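Local coordinates for protein ribonucleotide monophosphatase NagD (Escherichia coli, PDB 2C4N) that probably removes the phosphate from a broad range of nucleotides, using magnesium, as a hydrolase of the HAD superfamily, at residues V174-P179 against I207-Q212; T196-D201 against L215-V220. One frame throughout, in Å; residues are numbered along the deposited sequence.

How the contacts relate
Both contacts are buried and belong to the HAD hydrolase core. They meet in the beta-alpha-beta unit made by strand 196-200, helix 203-212 and strand 216-220. Contact 2 pairs the two strands of the unit, inside the central parallel sheet, through regular backbone hydrogen bonds. It is the larger, with 572 Å² buried against 242 Å². Contact 1 packs the loop 174-179 on the helix of the unit by apolar side chains and a backbone carbonyl oxygen, close to a second subunit. The two touch directly: Gly210 O is 2.9 Å from Leu215 N, a probable hydrogen bond. Each also sends one charged residue to the active site, Lys176 from contact 1 and Asp201 from contact 2.

Contact 1 (V174-P179 against I207-Q212); sequences VGKPSP and ILAGFQ. With PO4 (phosphate ion), chain C; PO4 (phosphate ion), chain D.
The rings of Pro177 and Pro179 press corner atoms on helix 203-212. This loop-on-helix packing belongs to the HAD hydrolase fold, and the loop carries Lys176, consistent with the family's active-site lysine. Pro177 CB meets Leu208 CD2 at 3.8 Å, and this ring also touches Pro145. Pro179 CG rests on Gln212 CB at 3.6 Å. Between the two rings, the flat peptide group after Pro177 turns its carbonyl to the helix, where Pro177 O lies 3.5 Å from Ala209 CB. The small alanine lets the loop come close, with Pro179 CA and Ala209 CA 4.7 Å apart. Phe211 of this helix stacks on Trp180 of the second subunit.

A cis peptide joins Lys176 to Pro177, and Ser178 N closes a turn on Gly175 O at 3.1 Å. The lysine chain bends at chi3 (-72°), which takes NZ to Asp9, Asp206 and two phosphate ions. NZ forms salt bridges with both aspartates. A methionine here would probably cost Asp206 and Asp9 their shared salt-bridge partner, though Asp9 would keep the magnesium, and remove a donor to both phosphates. Those ions probably come from the crystallisation liquor, and Thr42, Asn43 and Thr205 also hold phosphate. Lys176 NZ gives each ion one hydrogen bond of 2.9 Å, to O4 of one and O2 of the other.

Contact 2 (T196-D201 against L215-V220); sequences TVIVGD and LETILV. With MG (magnesium ion), chain B.
Ile198 and Gly200 each bond to strand 216-220 through both N and O, and Thr196 O takes a fifth backbone hydrogen bond from Glu216 N. This last is the longest at 3.3 Å. Ile218 N to Ile198 O is the shortest at 2.9 Å. Gly200 N meets Ile218 O almost in line with the carbonyl, at a C=O...N angle of 174°. Val220 N approaches Gly200 O from 28° out of the carbonyl plane. CA-H...O contacts add to these bonds, among them Val197 CA to Glu216 O at 3.2 Å.

Apolar packing occurs on both faces of the sheet. On the face of Val197, Val199 and Ile218, the chi1 of Val197 (61°) puts CG1 between the backbone N and the carbonyl carbon and CG2 anti to the N, which brings CG2 to Ile218 CG1 at 3.7 Å. Val199 and Ile218 run alongside each other. Val199 CG1 also meets Val220 CG1, the two side chains crossing at about a right angle. On the other face, Ile198 CG2 touches Thr217 CG2 at 3.6 Å. At the start of the strands, Leu215 CD2 reaches both Thr196 CG2 and Ile198 CB. Ile182 of helix 180-189 packs on Ile198 and Leu215.

Metal binding begins where the first strand ends. Asp201 OD1 binds the magnesium ion at 2.3 Å, alongside Asp9 OD2 and Asp11 O. Its other oxygen, OD2, accepts a hydrogen bond of 2.8 Å from water 1, itself a ligand of the ion. Val224 N also donates to OD2, so the carboxylate is held at both oxygens. Two parallel strands joined by a helical crossover, with an acidic metal ligand just past a strand's C-terminal end, are characteristic of the Rossmann-like HAD core and its magnesium site.

Contact 1 (V174-P179 against I207-Q212)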
ATOM      1  N   VAL A 174       1.403  19.660  -2.421  1.00 17.36           N
ATOM      2  CA  VAL A 174       1.310  20.976  -1.803  1.00 18.64           C
ATOM      3  C   VAL A 174      -0.043  21.239  -1.148  1.00 17.15           C
ATOM      4  O   VAL A 174      -0.116  21.875  -0.099  1.00 17.31           O
ATOM      5  CB  VAL A 174       1.591  22.088  -2.850  1.00 17.65           C
ATOM      6  CG1 VAL A 174       1.372  23.469  -2.232  1.00 19.79           C
ATOM      7  CG2 VAL A 174       3.023  21.963  -3.368  1.00 18.55           C
ATOM      8  N   GLY A 175      -1.113  20.741  -1.761  1.00 17.82           N
ATOM      9  CA  GLY A 175      -2.447  20.978  -1.225  1.00 18.55           C
ATOM     10  C   GLY A 175      -2.868  20.145  -0.026  1.00 19.10           C
ATOM     11  O   GLY A 175      -2.100  19.320   0.473  1.00 18.87           O
ATOM     12  N   LYS A 176      -4.097  20.372   0.441  1.00 16.23           N
ATOM     13  CA  LYS A 176      -4.649  19.632   1.578  1.00 16.80           C
ATOM     14  C   LYS A 176      -4.565  18.145   1.240  1.00 17.09           C
ATOM     15  O   LYS A 176      -4.685  17.766   0.076  1.00 17.58           O
ATOM     16  CB  LYS A 176      -6.119  20.010   1.793  1.00 16.98           C
ATOM     17  CG  LYS A 176      -6.374  21.475   2.101  1.00 17.35           C
ATOM     18  CD  LYS A 176      -7.868  21.786   2.046  1.00 16.52           C
ATOM     19  CE  LYS A 176      -8.392  21.774   0.610  1.00 17.47           C
ATOM     20  NZ  LYS A 176      -9.885  21.751   0.557  1.00 18.92           N
ATOM     21  N   PRO A 177      -4.407  17.273   2.250  1.00 18.35           N
ATOM     22  CA  PRO A 177      -4.323  17.492   3.698  1.00 18.52           C
ATOM     23  C   PRO A 177      -2.989  18.008   4.244  1.00 19.14           C
ATOM     24  O   PRO A 177      -2.817  18.119   5.457  1.00 18.47           O
ATOM     25  CB  PRO A 177      -4.682  16.126   4.267  1.00 19.21           C
ATOM     26  CG  PRO A 177      -4.056  15.196   3.278  1.00 18.46           C
ATOM     27  CD  PRO A 177      -4.432  15.827   1.945  1.00 17.89           C
ATOM     28  N   SER A 178      -2.053  18.324   3.360  1.00 17.85           N
ATOM     29  CA  SER A 178      -0.763  18.835   3.797  1.00 19.60           C
ATOM     30  C   SER A 178      -0.958  20.139   4.574  1.00 18.76           C
ATOM     31  O   SER A 178      -1.615  21.066   4.103  1.00 18.66           O
ATOM     32  CB  SER A 178       0.141  19.080   2.589  1.00 36.95           C
ATOM     33  OG  SER A 178       1.327  19.747   2.976  1.00 44.79           O
ATOM     34  N   PRO A 179      -0.398  20.218   5.788  1.00 21.22           N
ATOM     35  CA  PRO A 179      -0.534  21.431   6.602  1.00 21.16           C
ATOM     36  C   PRO A 179       0.177  22.645   5.997  1.00 20.84           C
ATOM     37  O   PRO A 179      -0.178  23.788   6.278  1.00 20.34           O
ATOM     38  CB  PRO A 179       0.079  21.016   7.941  1.00 20.72           C
ATOM     39  CG  PRO A 179      -0.141  19.533   7.976  1.00 21.46           C
ATOM     40  CD  PRO A 179       0.204  19.127   6.571  1.00 19.93           C
ATOM     41  N   ILE A 207     -10.336  19.768   7.528  1.00 13.83           N
ATOM     42  CA  ILE A 207     -10.230  19.643   8.969  1.00 16.01           C
ATOM     43  C   ILE A 207      -8.891  19.083   9.434  1.00 15.79           C
ATOM     44  O   ILE A 207      -8.275  19.630  10.350  1.00 17.07           O
ATOM     45  CB  ILE A 207     -11.390  18.787   9.516  1.00 17.76           C
ATOM     46  CG1 ILE A 207     -12.714  19.262   8.895  1.00 18.38           C
ATOM     47  CG2 ILE A 207     -11.451  18.909  11.035  1.00 17.59           C
ATOM     48  CD1 ILE A 207     -13.041  20.741   9.143  1.00 17.89           C
ATOM     49  N   LEU A 208      -8.435  18.010   8.793  1.00 19.35           N
ATOM     50  CA  LEU A 208      -7.158  17.399   9.148  1.00 20.96           C
ATOM     51  C   LEU A 208      -6.013  18.405   9.002  1.00 19.94           C
ATOM     52  O   LEU A 208      -5.166  18.524   9.890  1.00 19.74           O
ATOM     53  CB  LEU A 208      -6.891  16.172   8.269  1.00 20.80           C
ATOM     54  CG  LEU A 208      -5.551  15.444   8.452  1.00 21.31           C
ATOM     55  CD1 LEU A 208      -5.408  14.956   9.885  1.00 22.42           C
ATOM     56  CD2 LEU A 208      -5.472  14.276   7.480  1.00 22.86           C
ATOM     57  N   ALA A 209      -5.990  19.132   7.889  1.00 20.19           N
ATOM     58  CA  ALA A 209      -4.937  20.119   7.661  1.00 18.93           C
ATOM     59  C   ALA A 209      -5.014  21.256   8.673  1.00 18.69           C
ATOM     60  O   ALA A 209      -4.003  21.643   9.265  1.00 18.06           O
ATOM     61  CB  ALA A 209      -5.033  20.673   6.246  1.00 17.22           C
ATOM     62  N   GLY A 210      -6.215  21.789   8.883  1.00 15.83           N
ATOM     63  CA  GLY A 210      -6.371  22.876   9.832  1.00 17.57           C
ATOM     64  C   GLY A 210      -5.923  22.470  11.224  1.00 19.22           C
ATOM     65  O   GLY A 210      -5.197  23.200  11.899  1.00 19.46           O
ATOM     66  N   PHE A 211      -6.357  21.291  11.649  1.00 17.30           N
ATOM     67  CA  PHE A 211      -6.008  20.778  12.967  1.00 20.42           C
ATOM     68  C   PHE A 211      -4.497  20.664  13.165  1.00 19.19           C
ATOM     69  O   PHE A 211      -3.948  21.114  14.175  1.00 17.91           O
ATOM     70  CB  PHE A 211      -6.665  19.415  13.184  1.00 26.88           C
ATOM     71  CG  PHE A 211      -6.237  18.746  14.445  1.00 31.03           C
ATOM     72  CD1 PHE A 211      -5.195  17.824  14.442  1.00 31.76           C
ATOM     73  CD2 PHE A 211      -6.831  19.091  15.656  1.00 33.90           C
ATOM     74  CE1 PHE A 211      -4.746  17.258  15.632  1.00 33.52           C
ATOM     75  CE2 PHE A 211      -6.390  18.532  16.848  1.00 34.03           C
ATOM     76  CZ  PHE A 211      -5.345  17.616  16.836  1.00 32.77           C
ATOM     77  N   GLN A 212      -3.830  20.056  12.195  1.00 19.95           N
ATOM     78  CA  GLN A 212      -2.385  19.884  12.266  1.00 21.91           C
ATOM     79  C   GLN A 212      -1.635  21.209  12.249  1.00 20.65           C
ATOM     80  O   GLN A 212      -0.544  21.309  12.803  1.00 22.74           O
ATOM     81  CB  GLN A 212      -1.909  19.006  11.109  1.00 27.34           C
ATOM     82  CG  GLN A 212      -2.467  17.600  11.169  1.00 31.79           C
ATOM     83  CD  GLN A 212      -1.393  16.551  11.044  1.00 34.24           C
ATOM     84  OE1 GLN A 212      -1.289  15.870  10.027  1.00 38.08           O
ATOM     85  NE2 GLN A 212      -0.580  16.418  12.078  1.00 35.24           N
TER
HETATM   86  P   PO4 C1252     -10.488  18.262  -1.270  1.00 28.29           P
HETATM   87  O1  PO4 C1252     -10.751  19.188  -2.400  1.00 27.84           O
HETATM   88  O2  PO4 C1252     -11.526  17.205  -1.245  1.00 28.33           O
HETATM   89  O3  PO4 C1252      -9.154  17.639  -1.444  1.00 26.29           O
HETATM   90  O4  PO4 C1252     -10.516  19.016   0.007  1.00 24.95           O
HETATM   91  P   PO4 D1253     -12.047  22.151  -2.808  1.00 30.33           P
HETATM   92  O1  PO4 D1253     -12.324  23.604  -2.926  1.00 31.58           O
HETATM   93  O2  PO4 D1253     -10.722  21.946  -2.176  1.00 24.92           O
HETATM   94  O3  PO4 D1253     -13.088  21.515  -1.985  1.00 26.21           O
HETATM   95  O4  PO4 D1253     -12.056  21.539  -4.162  1.00 32.83           O

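Contact 2 (T196-D201 against L215-V220)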
ATOM      1  N   THR A 196      -6.872  32.059  13.749  1.00 20.69           N
ATOM      2  CA  THR A 196      -7.458  31.741  12.456  1.00 19.23           C
ATOM      3  C   THR A 196      -8.303  30.485  12.513  1.00 19.01           C
ATOM      4  O   THR A 196      -7.970  29.522  13.202  1.00 17.77           O
ATOM      5  CB  THR A 196      -6.367  31.561  11.386  1.00 20.44           C
ATOM      6  OG1 THR A 196      -5.554  32.740  11.338  1.00 19.31           O
ATOM      7  CG2 THR A 196      -6.992  31.329  10.010  1.00 19.65           C
ATOM      8  N   VAL A 197      -9.417  30.516  11.796  1.00 19.48           N
ATOM      9  CA  VAL A 197     -10.311  29.375  11.730  1.00 17.60           C
ATOM     10  C   VAL A 197     -10.388  28.967  10.271  1.00 16.88           C
ATOM     11  O   VAL A 197     -10.240  29.801   9.376  1.00 17.99           O
ATOM     12  CB  VAL A 197     -11.743  29.745  12.215  1.00 22.52           C
ATOM     13  CG1 VAL A 197     -12.333  30.834  11.321  1.00 20.65           C
ATOM     14  CG2 VAL A 197     -12.641  28.513  12.202  1.00 21.17           C
ATOM     15  N   ILE A 198     -10.572  27.680  10.026  1.00 17.20           N
ATOM     16  CA  ILE A 198     -10.735  27.217   8.663  1.00 17.03           C
ATOM     17  C   ILE A 198     -12.099  26.559   8.613  1.00 15.02           C
ATOM     18  O   ILE A 198     -12.479  25.842   9.538  1.00 17.51           O
ATOM     19  CB  ILE A 198      -9.648  26.197   8.229  1.00 15.57           C
ATOM     20  CG1 ILE A 198      -9.989  25.660   6.830  1.00 15.92           C
ATOM     21  CG2 ILE A 198      -9.543  25.056   9.239  1.00 14.61           C
ATOM     22  CD1 ILE A 198      -8.857  24.893   6.175  1.00 16.34           C
ATOM     23  N   VAL A 199     -12.849  26.837   7.555  1.00 13.90           N
ATOM     24  CA  VAL A 199     -14.171  26.254   7.371  1.00 14.81           C
ATOM     25  C   VAL A 199     -14.059  25.295   6.189  1.00 14.30           C
ATOM     26  O   VAL A 199     -13.561  25.670   5.129  1.00 13.92           O
ATOM     27  CB  VAL A 199     -15.232  27.335   7.031  1.00 17.07           C
ATOM     28  CG1 VAL A 199     -16.598  26.689   6.866  1.00 16.63           C
ATOM     29  CG2 VAL A 199     -15.278  28.393   8.123  1.00 16.76           C
ATOM     30  N   GLY A 200     -14.500  24.055   6.373  1.00 15.18           N
ATOM     31  CA  GLY A 200     -14.418  23.091   5.287  1.00 15.39           C
ATOM     32  C   GLY A 200     -15.464  22.005   5.395  1.00 14.58           C
ATOM     33  O   GLY A 200     -16.097  21.853   6.441  1.00 16.72           O
ATOM     34  N   ASP A 201     -15.640  21.241   4.320  1.00 13.05           N
ATOM     35  CA  ASP A 201     -16.632  20.170   4.299  1.00 13.03           C
ATOM     36  C   ASP A 201     -16.021  18.773   4.327  1.00 14.70           C
ATOM     37  O   ASP A 201     -16.744  17.787   4.471  1.00 16.45           O
ATOM     38  CB  ASP A 201     -17.503  20.282   3.050  1.00 14.18           C
ATOM     39  CG  ASP A 201     -16.706  20.090   1.781  1.00 16.10           C
ATOM     40  OD1 ASP A 201     -15.716  20.823   1.615  1.00 19.39           O
ATOM     41  OD2 ASP A 201     -17.061  19.213   0.960  1.00 16.20           O
ATOM     42  N   LEU A 215      -5.045  25.358  13.778  1.00 17.95           N
ATOM     43  CA  LEU A 215      -6.210  26.225  13.618  1.00 18.09           C
ATOM     44  C   LEU A 215      -7.481  25.679  14.242  1.00 18.07           C
ATOM     45  O   LEU A 215      -7.634  24.467  14.428  1.00 17.48           O
ATOM     46  CB  LEU A 215      -6.503  26.468  12.133  1.00 21.19           C
ATOM     47  CG  LEU A 215      -5.755  27.523  11.309  1.00 21.79           C
ATOM     48  CD1 LEU A 215      -4.286  27.182  11.223  1.00 21.12           C
ATOM     49  CD2 LEU A 215      -6.375  27.587   9.923  1.00 22.50           C
ATOM     50  N   GLU A 216      -8.396  26.589  14.564  1.00 18.53           N
ATOM     51  CA  GLU A 216      -9.698  26.191  15.071  1.00 20.49           C
ATOM     52  C   GLU A 216     -10.381  25.753  13.781  1.00 17.65           C
ATOM     53  O   GLU A 216     -10.130  26.332  12.722  1.00 15.90           O
ATOM     54  CB  GLU A 216     -10.440  27.381  15.693  1.00 37.48           C
ATOM     55  CG  GLU A 216     -10.070  27.667  17.138  1.00 46.10           C
ATOM     56  CD  GLU A 216     -10.940  28.742  17.766  1.00 50.30           C
ATOM     57  OE1 GLU A 216     -11.794  29.321  17.057  1.00 48.63           O
ATOM     58  OE2 GLU A 216     -10.761  29.006  18.974  1.00 53.63           O
ATOM     59  N   THR A 217     -11.234  24.741  13.857  1.00 19.15           N
ATOM     60  CA  THR A 217     -11.890  24.245  12.657  1.00 18.49           C
ATOM     61  C   THR A 217     -13.407  24.203  12.741  1.00 18.19           C
ATOM     62  O   THR A 217     -13.976  23.947  13.801  1.00 17.16           O
ATOM     63  CB  THR A 217     -11.402  22.819  12.334  1.00 18.67           C
ATOM     64  OG1 THR A 217     -11.689  21.965  13.450  1.00 19.44           O
ATOM     65  CG2 THR A 217      -9.893  22.807  12.078  1.00 17.99           C
ATOM     66  N   ILE A 218     -14.051  24.453  11.607  1.00 16.62           N
ATOM     67  CA  ILE A 218     -15.503  24.399  11.519  1.00 16.50           C
ATOM     68  C   ILE A 218     -15.860  23.497  10.354  1.00 16.94           C
ATOM     69  O   ILE A 218     -15.473  23.755   9.214  1.00 16.03           O
ATOM     70  CB  ILE A 218     -16.144  25.781  11.250  1.00 19.09           C
ATOM     71  CG1 ILE A 218     -15.856  26.729  12.414  1.00 19.15           C
ATOM     72  CG2 ILE A 218     -17.657  25.624  11.075  1.00 18.75           C
ATOM     73  CD1 ILE A 218     -16.450  28.120  12.229  1.00 20.58           C
ATOM     74  N   LEU A 219     -16.586  22.428  10.642  1.00 15.80           N
ATOM     75  CA  LEU A 219     -17.004  21.507   9.600  1.00 16.37           C
ATOM     76  C   LEU A 219     -18.441  21.821   9.200  1.00 16.71           C
ATOM     77  O   LEU A 219     -19.307  21.936  10.063  1.00 16.41           O
ATOM     78  CB  LEU A 219     -16.959  20.059  10.104  1.00 15.22           C
ATOM     79  CG  LEU A 219     -17.560  18.992   9.171  1.00 15.83           C
ATOM     80  CD1 LEU A 219     -16.618  18.720   7.999  1.00 17.60           C
ATOM     81  CD2 LEU A 219     -17.793  17.707   9.956  1.00 17.29           C
ATOM     82  N   VAL A 220     -18.694  21.983   7.905  1.00 17.20           N
ATOM     83  CA  VAL A 220     -20.063  22.191   7.453  1.00 17.37           C
ATOM     84  C   VAL A 220     -20.462  20.855   6.853  1.00 17.53           C
ATOM     85  O   VAL A 220     -19.607  20.123   6.357  1.00 16.45           O
ATOM     86  CB  VAL A 220     -20.192  23.324   6.394  1.00 17.00           C
ATOM     87  CG1 VAL A 220     -20.009  24.667   7.061  1.00 17.18           C
ATOM     88  CG2 VAL A 220     -19.176  23.133   5.271  1.00 17.35           C
TER
HETATM   89 MG    MG B1251     -14.484  21.052  -0.277  1.00 22.83          MG
HETATM   90  O   HOH W   1     -15.302  19.059  -1.180  1.00 21.42           O
HETATM   91  O   HOH W   2     -12.841  20.004   0.977  1.00 20.05           O